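Local coordinates for PrgA (Enterococcus faecalis, PDB 6Z9K), which provides surface exclusion that protects enterococcal cells against unwanted conjugation, extending far outside the cell, and is represented here by its CAP domain, at residues Ser235-Lys239 and Glu240-Gln244. Residues are numbered along the deposited sequence; the frame is centred on the assembly and turned at random.
Sequences SMKSK and EELQQ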
loop_
_atom_site.group_PDB
_atom_site.type_symbol
_atom_site.label_atom_id
_atom_site.label_comp_id
_atom_site.label_asym_id
_atom_site.label_seq_id
_atom_site.Cartn_x
_atom_site.Cartn_y
_atom_site.Cartn_z
ATOM N N SER A 235 -5.755 0.394 12.524
ATOM C CA SER A 235 -6.443 1.700 12.703
ATOM C C SER A 235 -5.519 2.652 13.455
ATOM O O SER A 235 -5.051 2.275 14.537
ATOM C CB SER A 235 -7.732 1.484 13.446
ATOM O OG SER A 235 -8.395 2.727 13.633
ATOM N N MET A 236 -5.256 3.820 12.900
ATOM C CA MET A 236 -4.533 4.908 13.603
ATOM C C MET A 236 -5.551 6.012 13.912
ATOM O O MET A 236 -6.498 6.158 13.149
ATOM C CB MET A 236 -3.399 5.465 12.730
ATOM C CG MET A 236 -3.905 6.238 11.537
ATOM S SD MET A 236 -2.721 6.647 10.243
ATOM C CE MET A 236 -1.239 6.922 11.175
ATOM N N LYS A 237 -5.334 6.824 14.956
ATOM C CA LYS A 237 -6.226 7.992 15.215
ATOM C C LYS A 237 -6.059 8.960 14.051
ATOM O O LYS A 237 -4.916 9.122 13.618
ATOM C CB LYS A 237 -5.905 8.648 16.560
ATOM C CG LYS A 237 -6.792 8.201 17.715
ATOM C CD LYS A 237 -7.634 9.336 18.294
ATOM C CE LYS A 237 -8.730 8.878 19.235
ATOM N NZ LYS A 237 -8.251 8.775 20.637
ATOM N N SER A 238 -7.145 9.503 13.505
ATOM C CA SER A 238 -7.084 10.468 12.391
ATOM C C SER A 238 -6.529 11.787 12.928
ATOM O O SER A 238 -6.626 12.018 14.138
ATOM C CB SER A 238 -8.407 10.675 11.696
ATOM O OG SER A 238 -9.280 11.512 12.456
ATOM N N LYS A 239 -5.944 12.602 12.056
ATOM C CA LYS A 239 -5.491 13.957 12.455
ATOM C C LYS A 239 -6.670 14.754 12.995
ATOM O O LYS A 239 -6.509 15.484 14.012
ATOM C CB LYS A 239 -4.888 14.668 11.254
ATOM C CG LYS A 239 -3.428 14.344 11.033
ATOM C CD LYS A 239 -2.710 15.489 10.328
ATOM C CE LYS A 239 -2.611 15.213 8.861
ATOM N NZ LYS A 239 -1.674 16.159 8.248
ATOM N N GLU A 240 -7.816 14.610 12.347
ATOM C CA GLU A 240 -9.059 15.347 12.685
ATOM C C GLU A 240 -9.555 14.944 14.080
ATOM O O GLU A 240 -9.891 15.873 14.878
ATOM C CB GLU A 240 -10.088 15.141 11.562
ATOM C CG GLU A 240 -9.702 15.818 10.257
ATOM C CD GLU A 240 -8.742 15.043 9.350
ATOM O OE1 GLU A 240 -8.490 13.871 9.622
ATOM O OE2 GLU A 240 -8.215 15.637 8.383
ATOM N N GLU A 241 -9.541 13.643 14.406
ATOM C CA GLU A 241 -9.823 13.124 15.776
ATOM C C GLU A 241 -8.846 13.745 16.780
ATOM O O GLU A 241 -9.327 14.213 17.822
ATOM C CB GLU A 241 -9.734 11.599 15.854
ATOM C CG GLU A 241 -10.981 10.890 15.329
ATOM C CD GLU A 241 -10.749 9.517 14.701
ATOM O OE1 GLU A 241 -9.656 8.914 14.946
ATOM O OE2 GLU A 241 -11.659 9.052 13.947
ATOM N N LEU A 242 -7.544 13.762 16.479
ATOM C CA LEU A 242 -6.485 14.281 17.385
ATOM C C LEU A 242 -6.655 15.784 17.606
ATOM O O LEU A 242 -6.546 16.208 18.763
ATOM C CB LEU A 242 -5.095 14.028 16.803
ATOM C CG LEU A 242 -4.559 12.604 16.937
ATOM C CD1 LEU A 242 -3.054 12.594 16.665
ATOM C CD2 LEU A 242 -4.871 12.011 18.310
ATOM N N GLN A 243 -6.851 16.551 16.529
ATOM C CA GLN A 243 -7.132 18.009 16.599
ATOM C C GLN A 243 -8.417 18.212 17.419
ATOM O O GLN A 243 -8.377 19.073 18.295
ATOM C CB GLN A 243 -7.175 18.622 15.192
ATOM C CG GLN A 243 -5.803 18.680 14.523
ATOM C CD GLN A 243 -5.778 18.651 13.006
ATOM O OE1 GLN A 243 -6.779 18.415 12.320
ATOM N NE2 GLN A 243 -4.601 18.892 12.445
ATOM N N GLN A 244 -9.486 17.428 17.200
ATOM C CA GLN A 244 -10.799 17.605 17.906
ATOM C C GLN A 244 -10.667 17.212 19.388
ATOM O O GLN A 244 -11.540 17.651 20.190
ATOM C CB GLN A 244 -11.964 16.838 17.249
ATOM C CG GLN A 244 -13.268 16.844 18.063
ATOM C CD GLN A 244 -14.000 18.170 18.114
ATOM O OE1 GLN A 244 -13.850 19.027 17.244
ATOM N NE2 GLN A 244 -14.836 18.339 19.138
#
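Ser-238 and Glu-241 form a capping box that caps the N-terminus of helix 239-245, the last helix of this CAP-domain fragment, at the surface and away from the magnesium ion. Two reciprocal hydrogen bonds between side chain and backbone define it. Ser-238 OG accepts from Glu-241 N at 2.9 Å, its chi1 of 77° holding OG between the backbone N and the carbonyl carbon, where it faces Glu-241 N. In return, Ser-238 N donates to Glu-241 OE1 at 3.0 Å; the bond is nearly straight (167°), although the N-H meets the oxygen from above the carboxylate plane.

Behind the box, backbone bonds carry the helix on: Leu-242 N donates to Ser-238 O at 3.1 Å and Gln-243 N to Lys-239 O at 2.8 Å.

Charged ends reach beyond the turn. Lys-237 NZ forms a salt bridge with Glu-245 and Glu-240 OE1 another with Lys-90; Lys-239 NZ is hydrogen-bonded to Asn-17.

The lysine chain of Lys-237 passes the OE1 end of Glu-241 at about a right angle. Apolar contact is made with Leu-242, which also touches Glu-9 and His-13 of the N-terminal loop: Lys-237 CB and CD pack against Leu-242 CD2, with CD 3.8 Å from it.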